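Local coordinates for protein lysyl oxidase (Pichia pastoris, PDB 1W7C) that probably oxidises primary amines, lysine side chains among them, to aldehydes, using copper and a topaquinone cofactor built into its own chain, at residues T317-Y322 / L427-I432; P371-P376 / P723-Y728; G380-D385 / L397-F402. All coordinates share one frame; numbering follows the deposited sequence. Where two conformers were deposited one is given.

Contact 1. Residues T317-Y322 / L427-I432; sequences TGISFY and LNVRFI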
loop_
_atom_site.group_PDB
_atom_site.type_symbol
_atom_site.label_atom_id
_atom_site.label_comp_id
_atom_site.label_asym_id
_atom_site.label_seq_id
_atom_site.Cartn_x
_atom_site.Cartn_y
_atom_site.Cartn_z
ATOM N N THR A 317 -18.910 -6.815 15.775
ATOM C CA THR A 317 -17.750 -6.649 14.891
ATOM C C THR A 317 -18.145 -6.388 13.430
ATOM O O THR A 317 -17.250 -6.084 12.628
ATOM C CB THR A 317 -16.826 -7.845 14.903
ATOM O OG1 THR A 317 -17.535 -9.013 14.450
ATOM C CG2 THR A 317 -16.275 -8.169 16.304
ATOM N N GLY A 318 -19.401 -6.546 13.019
ATOM C CA GLY A 318 -19.728 -6.462 11.617
ATOM C C GLY A 318 -19.529 -7.791 10.910
ATOM O O GLY A 318 -19.921 -8.821 11.412
ATOM N N ILE A 319 -18.874 -7.764 9.754
ATOM C CA ILE A 319 -18.797 -8.931 8.887
ATOM C C ILE A 319 -17.651 -9.856 9.283
ATOM O O ILE A 319 -16.599 -9.401 9.737
ATOM C CB ILE A 319 -18.683 -8.507 7.422
ATOM C CG1 ILE A 319 -19.306 -9.542 6.495
ATOM C CG2 ILE A 319 -17.227 -8.222 7.004
ATOM C CD1 ILE A 319 -19.452 -9.068 5.044
ATOM N N SER A 320 -17.872 -11.150 9.089
ATOM C CA SER A 320 -16.834 -12.183 9.209
ATOM C C SER A 320 -16.996 -13.098 7.983
ATOM O O SER A 320 -18.053 -13.161 7.343
ATOM C CB SER A 320 -17.089 -13.066 10.429
ATOM O OG SER A 320 -16.870 -12.388 11.621
ATOM N N PHE A 321 -15.923 -13.841 7.704
ATOM C CA PHE A 321 -15.875 -14.774 6.587
ATOM C C PHE A 321 -15.543 -16.166 7.108
ATOM O O PHE A 321 -14.618 -16.314 7.919
ATOM C CB PHE A 321 -14.802 -14.357 5.587
ATOM C CG PHE A 321 -15.034 -13.009 4.980
ATOM C CD1 PHE A 321 -14.562 -11.873 5.626
ATOM C CD2 PHE A 321 -15.707 -12.869 3.798
ATOM C CE1 PHE A 321 -14.811 -10.625 5.099
ATOM C CE2 PHE A 321 -15.949 -11.616 3.248
ATOM C CZ PHE A 321 -15.491 -10.503 3.879
ATOM N N TYR A 322 -16.226 -17.177 6.558
ATOM C CA TYR A 322 -15.982 -18.555 6.942
ATOM C C TYR A 322 -15.817 -19.416 5.705
ATOM O O TYR A 322 -16.435 -19.185 4.644
ATOM C CB TYR A 322 -17.121 -19.091 7.835
ATOM C CG TYR A 322 -17.103 -18.519 9.211
ATOM C CD1 TYR A 322 -17.824 -17.372 9.527
ATOM C CD2 TYR A 322 -16.349 -19.095 10.202
ATOM C CE1 TYR A 322 -17.742 -16.811 10.830
ATOM C CE2 TYR A 322 -16.287 -18.571 11.465
ATOM C CZ TYR A 322 -16.999 -17.443 11.778
ATOM O OH TYR A 322 -16.919 -16.960 13.069
ATOM N N LEU A 427 -12.575 -9.297 -6.810
ATOM C CA LEU A 427 -13.814 -9.261 -6.024
ATOM C C LEU A 427 -13.563 -8.439 -4.764
ATOM O O LEU A 427 -12.535 -8.568 -4.139
ATOM C CB LEU A 427 -14.270 -10.658 -5.606
ATOM C CG LEU A 427 -15.644 -10.727 -4.974
ATOM C CD1 LEU A 427 -16.708 -10.464 -6.043
ATOM C CD2 LEU A 427 -15.893 -12.050 -4.318
ATOM N N ASN A 428 -14.551 -7.637 -4.391
ATOM C CA ASN A 428 -14.430 -6.708 -3.285
ATOM C C ASN A 428 -15.675 -6.800 -2.434
ATOM O O ASN A 428 -16.787 -6.722 -2.969
ATOM C CB ASN A 428 -14.284 -5.286 -3.832
ATOM C CG ASN A 428 -12.992 -5.079 -4.574
ATOM O OD1 ASN A 428 -11.977 -4.744 -3.935
ATOM N ND2 ASN A 428 -12.956 -5.414 -5.878
ATOM N N VAL A 429 -15.432 -6.953 -1.127
ATOM C CA VAL A 429 -16.495 -6.956 -0.116
ATOM C C VAL A 429 -16.183 -5.799 0.839
ATOM O O VAL A 429 -15.083 -5.729 1.425
ATOM C CB VAL A 429 -16.592 -8.289 0.626
ATOM C CG1 VAL A 429 -17.762 -8.282 1.584
ATOM C CG2 VAL A 429 -16.639 -9.494 -0.339
ATOM N N ARG A 430 -17.132 -4.850 0.923
ATOM C CA ARG A 430 -16.961 -3.697 1.806
ATOM C C ARG A 430 -18.116 -3.525 2.790
ATOM O O ARG A 430 -19.279 -3.789 2.446
ATOM C CB ARG A 430 -16.877 -2.412 0.975
ATOM C CG ARG A 430 -17.057 -1.125 1.737
ATOM C CD ARG A 430 -16.841 0.124 0.883
ATOM N NE ARG A 430 -15.427 0.288 0.561
ATOM C CZ ARG A 430 -14.920 0.476 -0.630
ATOM N NH1 ARG A 430 -15.707 0.576 -1.695
ATOM N NH2 ARG A 430 -13.618 0.575 -0.780
ATOM N N PHE A 431 -17.783 -3.064 3.992
ATOM C CA PHE A 431 -18.790 -2.380 4.795
ATOM C C PHE A 431 -18.127 -1.194 5.462
ATOM O O PHE A 431 -16.888 -1.133 5.555
ATOM C CB PHE A 431 -19.551 -3.295 5.768
ATOM C CG PHE A 431 -18.857 -3.573 7.054
ATOM C CD1 PHE A 431 -17.850 -4.504 7.126
ATOM C CD2 PHE A 431 -19.226 -2.902 8.211
ATOM C CE1 PHE A 431 -17.235 -4.777 8.329
ATOM C CE2 PHE A 431 -18.607 -3.199 9.428
ATOM C CZ PHE A 431 -17.615 -4.098 9.481
ATOM N N ILE A 432 -18.953 -0.247 5.889
ATOM C CA ILE A 432 -18.465 0.955 6.537
ATOM C C ILE A 432 -19.208 1.112 7.856
ATOM O O ILE A 432 -20.447 1.071 7.899
ATOM C CB ILE A 432 -18.736 2.190 5.614
ATOM C CG1 ILE A 432 -17.848 2.086 4.370
ATOM C CG2 ILE A 432 -18.434 3.452 6.424
ATOM C CD1 ILE A 432 -18.087 3.185 3.325
#
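The backbone O of Thr317 sits 3.7 Å from CZ of Phe431, and N of Ile319 lies against the same ring at CE1; both are packing, and no hydrogen bond crosses the contact. The hydroxyl OG1 of Thr317 turns elsewhere, to Ser314. Across the rest of the interface carbon meets carbon. Phe431 has the largest share: with CG lodged between its backbone N and carbonyl carbon (chi1 82°), the ring reaches across to the start of strand 318-322, where CZ of Phe431 lies 3.8 Å from CA of Gly318 and CE1 of Phe431 lies 3.7 Å from CG2 of Ile319. Ile319 and Phe431 lie alongside, pointing opposite ways. Gly318 has backbone angles (phi 85°) that would jam a CB against the preceding carbonyl, and that CB would also strike the Phe431 ring. Further along, Val429 CG1 is shared: it is 3.9 Å from CD1 of Ile319, and it abuts the edge of the Phe321 ring, 3.9 Å from CZ of Phe321. The Phe431 ring also stacks with Phe442 and meets Trp313 edge-to-face; an alanine here would probably open a gap beside Gly318 and Ile319 and leave Phe442 and Trp313 without their ring partner. The strand axes run nearly antiparallel at 155°, yet stay 8.3 Å apart. Such spacing is consistent with two layers facing each other in the β-sandwich of the copper amine oxidase enzyme domain, and the two segments are held to each other by buried apolar contacts, not polar pairing.

Contact 2. Residues P371-P376 / P723-Y728; sequences PGYDCP and PNFEDY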
loop_
_atom_site.group_PDB
_atom_site.type_symbol
_atom_site.label_atom_id
_atom_site.label_comp_id
_atom_site.label_asym_id
_atom_site.label_seq_id
_atom_site.Cartn_x
_atom_site.Cartn_y
_atom_site.Cartn_z
ATOM N N PRO A 371 -25.324 4.224 -1.933
ATOM C CA PRO A 371 -25.091 3.710 -3.281
ATOM C C PRO A 371 -24.350 4.711 -4.171
ATOM O O PRO A 371 -24.558 5.927 -4.063
ATOM C CB PRO A 371 -26.530 3.467 -3.832
ATOM C CG PRO A 371 -27.326 3.201 -2.595
ATOM C CD PRO A 371 -26.765 4.152 -1.583
ATOM N N GLY A 372 -23.506 4.181 -5.048
ATOM C CA GLY A 372 -22.772 4.955 -6.030
ATOM C C GLY A 372 -21.528 5.620 -5.483
ATOM O O GLY A 372 -20.579 5.835 -6.241
ATOM N N TYR A 373 -21.516 5.941 -4.188
ATOM C CA TYR A 373 -20.446 6.696 -3.572
ATOM C C TYR A 373 -19.606 5.828 -2.643
ATOM O O TYR A 373 -18.387 5.766 -2.742
ATOM C CB TYR A 373 -21.023 7.890 -2.815
ATOM C CG TYR A 373 -21.531 8.970 -3.751
ATOM C CD1 TYR A 373 -22.797 8.903 -4.304
ATOM C CD2 TYR A 373 -20.704 10.025 -4.131
ATOM C CE1 TYR A 373 -23.227 9.868 -5.190
ATOM C CE2 TYR A 373 -21.141 11.014 -5.016
ATOM C CZ TYR A 373 -22.403 10.913 -5.544
ATOM O OH TYR A 373 -22.923 11.860 -6.392
ATOM N N ASP A 374 -20.267 5.148 -1.722
ATOM C CA ASP A 374 -19.563 4.253 -0.821
ATOM C C ASP A 374 -19.066 2.988 -1.526
ATOM O O ASP A 374 -18.040 2.432 -1.115
ATOM C CB ASP A 374 -20.408 3.857 0.386
ATOM C CG ASP A 374 -20.511 4.934 1.439
ATOM O OD1 ASP A 374 -19.638 5.830 1.537
ATOM O OD2 ASP A 374 -21.495 4.922 2.222
ATOM N N CYS A 375 -19.823 2.524 -2.504
ATOM C CA CYS A 375 -19.474 1.403 -3.368
ATOM C C CYS A 375 -19.773 1.814 -4.785
ATOM O O CYS A 375 -20.693 2.643 -5.031
ATOM C CB CYS A 375 -20.305 0.153 -3.020
ATOM S SG CYS A 375 -20.123 -0.398 -1.298
ATOM N N PRO A 376 -19.090 1.246 -5.768
ATOM C CA PRO A 376 -19.471 1.513 -7.164
ATOM C C PRO A 376 -20.903 1.107 -7.473
ATOM O O PRO A 376 -21.545 0.280 -6.818
ATOM C CB PRO A 376 -18.462 0.677 -7.977
ATOM C CG PRO A 376 -17.329 0.419 -7.028
ATOM C CD PRO A 376 -17.943 0.331 -5.689
ATOM N N PRO A 723 -27.659 4.527 -9.723
ATOM C CA PRO A 723 -27.609 3.766 -8.482
ATOM C C PRO A 723 -28.967 3.701 -7.808
ATOM O O PRO A 723 -29.809 4.564 -8.032
ATOM C CB PRO A 723 -26.609 4.567 -7.621
ATOM C CG PRO A 723 -25.745 5.236 -8.637
ATOM C CD PRO A 723 -26.669 5.614 -9.750
ATOM N N ASN A 724 -29.108 2.706 -6.940
ATOM C CA ASN A 724 -30.294 2.494 -6.110
ATOM C C ASN A 724 -30.440 3.474 -4.937
ATOM O O ASN A 724 -30.593 3.048 -3.791
ATOM C CB ASN A 724 -30.334 1.023 -5.608
ATOM C CG ASN A 724 -29.045 0.573 -4.918
ATOM O OD1 ASN A 724 -27.925 0.884 -5.357
ATOM N ND2 ASN A 724 -29.201 -0.203 -3.843
ATOM N N PHE A 725 -30.401 4.784 -5.203
ATOM C CA PHE A 725 -30.374 5.771 -4.115
ATOM C C PHE A 725 -31.649 5.670 -3.262
ATOM O O PHE A 725 -31.631 5.954 -2.066
ATOM C CB PHE A 725 -30.285 7.209 -4.646
ATOM C CG PHE A 725 -29.035 7.524 -5.433
ATOM C CD1 PHE A 725 -29.141 7.932 -6.767
ATOM C CD2 PHE A 725 -27.759 7.484 -4.844
ATOM C CE1 PHE A 725 -28.008 8.256 -7.506
ATOM C CE2 PHE A 725 -26.634 7.844 -5.575
ATOM C CZ PHE A 725 -26.768 8.216 -6.915
ATOM N N GLU A 726 -32.755 5.299 -3.888
ATOM C CA GLU A 726 -34.039 5.192 -3.195
ATOM C C GLU A 726 -34.041 4.174 -2.050
ATOM O O GLU A 726 -34.881 4.267 -1.150
ATOM C CB GLU A 726 -35.179 4.874 -4.192
ATOM C CG GLU A 726 -35.177 3.435 -4.727
ATOM C CD GLU A 726 -34.125 3.167 -5.803
ATOM O OE1 GLU A 726 -33.489 4.128 -6.286
ATOM O OE2 GLU A 726 -33.932 1.983 -6.169
ATOM N N ASP A 727 -33.110 3.218 -2.087
ATOM C CA ASP A 727 -32.985 2.195 -1.058
ATOM C C ASP A 727 -32.229 2.712 0.189
ATOM O O ASP A 727 -32.216 2.046 1.223
ATOM C CB ASP A 727 -32.236 0.961 -1.604
ATOM C CG ASP A 727 -33.020 0.180 -2.632
ATOM O OD1 ASP A 727 -34.208 0.483 -2.845
ATOM O OD2 ASP A 727 -32.511 -0.780 -3.263
ATOM N N TYR A 728 -31.562 3.865 0.092
ATOM C CA TYR A 728 -30.828 4.437 1.225
ATOM C C TYR A 728 -31.723 5.310 2.072
ATOM O O TYR A 728 -32.213 6.369 1.625
ATOM C CB TYR A 728 -29.627 5.234 0.746
ATOM C CG TYR A 728 -28.827 5.838 1.872
ATOM C CD1 TYR A 728 -27.911 5.080 2.585
ATOM C CD2 TYR A 728 -28.987 7.170 2.232
ATOM C CE1 TYR A 728 -27.167 5.611 3.624
ATOM C CE2 TYR A 728 -28.229 7.721 3.270
ATOM C CZ TYR A 728 -27.328 6.926 3.962
ATOM O OH TYR A 728 -26.573 7.440 4.987
#
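Pro371 lies in the middle of this contact, and the groups around it meet it from different directions. The side chain of Asn724 crosses the proline at about a right angle, its OD1 resting 3.3 Å from CB of Pro371. A chi1 of 53°, which sets CG between the backbone N and the carbonyl carbon, brings that amide to the proline, and its ND2 makes a weak hydrogen bond to OD2 of Asp727. CB of Pro723 lies 3.9 Å from CB of Pro371. Elsewhere on the ring, CD of Pro371 lies 3.8 Å from CB of Tyr728, the two side chains crossing at a slant. CE2 of Phe725 lies 3.2 Å from O of Pro371, which is set obliquely to the ring. The same CE2 of Phe725 touches the edge of the Tyr373 ring in plane, 4.0 Å from CE1 of Tyr373. CB of Pro723 sits above one face of the Phe725 ring, near its margin. The neighbouring subunit continues the aromatic cluster, its Trp713 meeting Tyr373 and its Trp706 meeting Phe725, while OH of Tyr728 hydrogen-bonds Ser419 of that subunit. No hydrogen bond joins the two segments. What meets is a pair of loops at the dimer interface: residues 371-376, tethered through the disulfide of Cys375 to Cys400, and a C-terminal turn built from an inverse γ-turn centred on Asn724 and a short 3-10 segment, 725-727.

Contact 3. Residues G380-D385 / L397-F402; sequences GYFTTD and LSYCVF. With NAG (2-acetamido-2-deoxy-beta-D-glucopyranose), chain T.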
loop_
_atom_site.group_PDB
_atom_site.type_symbol
_atom_site.label_atom_id
_atom_site.label_comp_id
_atom_site.label_asym_id
_atom_site.label_seq_id
_atom_site.Cartn_x
_atom_site.Cartn_y
_atom_site.Cartn_z
ATOM N N GLY A 380 -23.573 -5.139 -5.656
ATOM C CA GLY A 380 -24.757 -5.710 -5.065
ATOM C C GLY A 380 -24.714 -5.515 -3.548
ATOM O O GLY A 380 -23.672 -5.539 -2.932
ATOM N N TYR A 381 -25.908 -5.343 -2.967
ATOM C CA TYR A 381 -26.041 -5.026 -1.551
ATOM C C TYR A 381 -26.788 -6.110 -0.789
ATOM O O TYR A 381 -27.717 -6.752 -1.334
ATOM C CB TYR A 381 -26.810 -3.704 -1.385
ATOM C CG TYR A 381 -26.008 -2.527 -1.787
ATOM C CD1 TYR A 381 -26.094 -2.021 -3.049
ATOM C CD2 TYR A 381 -25.093 -1.955 -0.911
ATOM C CE1 TYR A 381 -25.330 -0.960 -3.455
ATOM C CE2 TYR A 381 -24.328 -0.900 -1.287
ATOM C CZ TYR A 381 -24.438 -0.400 -2.560
ATOM O OH TYR A 381 -23.652 0.656 -2.957
ATOM N N PHE A 382 -26.397 -6.274 0.470
ATOM C CA PHE A 382 -26.909 -7.341 1.338
ATOM C C PHE A 382 -27.398 -6.829 2.666
ATOM O O PHE A 382 -26.841 -5.895 3.224
ATOM C CB PHE A 382 -25.817 -8.441 1.498
ATOM C CG PHE A 382 -25.558 -9.110 0.183
ATOM C CD1 PHE A 382 -24.654 -8.568 -0.713
ATOM C CD2 PHE A 382 -26.360 -10.170 -0.242
ATOM C CE1 PHE A 382 -24.528 -9.100 -1.996
ATOM C CE2 PHE A 382 -26.230 -10.712 -1.514
ATOM C CZ PHE A 382 -25.295 -10.189 -2.382
ATOM N N THR A 383 -28.478 -7.449 3.132
ATOM C CA THR A 383 -29.153 -7.104 4.364
ATOM C C THR A 383 -28.667 -8.038 5.464
ATOM O O THR A 383 -28.565 -9.267 5.265
ATOM C CB THR A 383 -30.668 -7.294 4.156
ATOM O OG1 THR A 383 -31.127 -6.396 3.141
ATOM C CG2 THR A 383 -31.431 -6.942 5.417
ATOM N N THR A 384 -28.399 -7.457 6.630
ATOM C CA THR A 384 -28.028 -8.194 7.823
ATOM C C THR A 384 -28.903 -7.742 8.989
ATOM O O THR A 384 -29.689 -6.832 8.840
ATOM C CB THR A 384 -26.544 -7.990 8.178
ATOM O OG1 THR A 384 -26.310 -6.596 8.432
ATOM C CG2 THR A 384 -25.655 -8.413 7.016
ATOM N N ASP A 385 -28.705 -8.343 10.154
ATOM C CA ASP A 385 -29.543 -8.001 11.300
ATOM C C ASP A 385 -28.807 -8.157 12.593
ATOM O O ASP A 385 -27.751 -8.820 12.658
ATOM C CB ASP A 385 -30.834 -8.844 11.284
ATOM C CG ASP A 385 -30.558 -10.289 11.041
ATOM O OD1 ASP A 385 -29.904 -10.943 11.904
ATOM O OD2 ASP A 385 -30.958 -10.843 9.988
ATOM N N LEU A 397 -28.631 -2.605 2.811
ATOM C CA LEU A 397 -27.416 -1.975 2.302
ATOM C C LEU A 397 -26.284 -2.036 3.346
ATOM O O LEU A 397 -25.486 -1.115 3.504
ATOM C CB LEU A 397 -27.696 -0.554 1.816
ATOM C CG LEU A 397 -28.413 -0.391 0.436
ATOM C CD1 LEU A 397 -29.569 -1.306 0.103
ATOM C CD2 LEU A 397 -28.738 1.055 0.291
ATOM N N SER A 398 -26.202 -3.167 4.050
ATOM C CA SER A 398 -25.261 -3.349 5.140
ATOM C C SER A 398 -23.825 -3.649 4.676
ATOM O O SER A 398 -22.872 -3.158 5.270
ATOM C CB SER A 398 -25.750 -4.494 6.038
ATOM O OG SER A 398 -24.863 -4.739 7.097
ATOM N N TYR A 399 -23.698 -4.458 3.643
ATOM C CA TYR A 399 -22.427 -4.661 2.987
ATOM C C TYR A 399 -22.645 -4.759 1.508
ATOM O O TYR A 399 -23.753 -5.003 1.053
ATOM C CB TYR A 399 -21.642 -5.841 3.568
ATOM C CG TYR A 399 -22.222 -7.230 3.342
ATOM C CD1 TYR A 399 -21.838 -7.986 2.259
ATOM C CD2 TYR A 399 -23.092 -7.791 4.242
ATOM C CE1 TYR A 399 -22.296 -9.284 2.085
ATOM C CE2 TYR A 399 -23.562 -9.099 4.086
ATOM C CZ TYR A 399 -23.161 -9.841 2.996
ATOM O OH TYR A 399 -23.609 -11.131 2.816
ATOM N N CYS A 400 -21.594 -4.501 0.741
ATOM C CA CYS A 400 -21.684 -4.565 -0.711
ATOM C C CYS A 400 -20.605 -5.464 -1.267
ATOM O O CYS A 400 -19.543 -5.663 -0.639
ATOM C CB CYS A 400 -21.587 -3.171 -1.371
ATOM S SG CYS A 400 -19.906 -2.467 -1.292
ATOM N N VAL A 401 -20.893 -5.989 -2.453
ATOM C CA VAL A 401 -20.009 -6.842 -3.196
ATOM C C VAL A 401 -19.878 -6.310 -4.607
ATOM O O VAL A 401 -20.880 -6.028 -5.253
ATOM C CB VAL A 401 -20.576 -8.275 -3.220
ATOM C CG1 VAL A 401 -19.647 -9.217 -4.011
ATOM C CG2 VAL A 401 -20.829 -8.786 -1.768
ATOM N N PHE A 402 -18.659 -6.127 -5.092
ATOM C CA PHE A 402 -18.433 -5.617 -6.426
ATOM C C PHE A 402 -17.146 -6.131 -7.027
ATOM O O PHE A 402 -16.189 -6.461 -6.315
ATOM C CB PHE A 402 -18.467 -4.072 -6.495
ATOM C CG PHE A 402 -17.375 -3.380 -5.704
ATOM C CD1 PHE A 402 -17.551 -3.110 -4.362
ATOM C CD2 PHE A 402 -16.202 -2.967 -6.329
ATOM C CE1 PHE A 402 -16.575 -2.448 -3.627
ATOM C CE2 PHE A 402 -15.216 -2.296 -5.597
ATOM C CZ PHE A 402 -15.407 -2.041 -4.255
HETATM C C1 NAG T . -35.070 -7.584 6.299
HETATM C C2 NAG T . -36.478 -8.209 6.384
HETATM C C3 NAG T . -36.735 -9.159 5.220
HETATM C C4 NAG T . -36.495 -8.429 3.905
HETATM C C5 NAG T . -35.113 -7.746 3.926
HETATM C C6 NAG T . -34.893 -6.911 2.660
HETATM C C7 NAG T . -37.686 -8.527 8.468
HETATM C C8 NAG T . -38.241 -9.614 9.338
HETATM N N2 NAG T . -36.703 -8.894 7.644
HETATM O O3 NAG T . -38.066 -9.645 5.234
HETATM O O4 NAG T . -36.629 -9.340 2.830
HETATM O O5 NAG T . -35.028 -6.899 5.055
HETATM O O6 NAG T . -35.750 -5.787 2.697
HETATM O O7 NAG T . -38.137 -7.380 8.537
HETATM O O HOH W 1 -29.677 -4.842 1.309
#
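A β-hairpin with a classic β-bulge forms this contact, the bulge lying where Ser398 and Tyr399 both face Phe382. Gly380 and Val401 are joined by two backbone hydrogen bonds, and Phe382 N donates to Tyr399 O. At the bulge, O of Phe382 takes a hydrogen bond from Ser398 N at 2.9 Å and a weak one from Tyr399 N at 3.5 Å. With CG of Tyr399 between its backbone N and carbonyl carbon (chi1 67°), the ring lies against Phe382 CB, which sits over its face 3.5 Å from the Tyr399 centroid in a CH-π contact; the two rings are inclined by only 20° yet displaced, with little overlap. Thr384 CG2 touches the edge of the Tyr399 ring. The Tyr399 hydroxyl reaches beyond the hairpin to Glu300 and Thr311. On the other side of the sheet, Tyr381 packs CE2 3.6 Å from CB of Cys400 and takes Leu397 CG off-centre against its ring. A water links OG1 of Thr383 to N of Leu397. The bulge is thus held from both strands, by backbone bonds shared on the Phe382 carbonyl and by the packing of Phe382 on Tyr399.

In the fold
All three contacts engage the copper amine oxidase enzyme domain, and their centres lie about 9 Å (1 to 3), 11 Å (2 to 3) and 17 Å (1 to 2) apart. Contact 3 joins successive strands, whereas contacts 1 and 2 bring together segments whose nearest ends are 105 and 347 residues apart; hairpin 380-402 falls within the chain span of both. Contact 1 adjoins contact 3 because strands 418-433 and 391-405 are sheet neighbours, and the Cys375–Cys400 disulfide ties contact 2 to contact 3. The hairpin therefore links the buried sandwich interior to the loops of contact 2 at the dimer interface; contact 1 also reaches the second subunit, through Arg430 and Ile432.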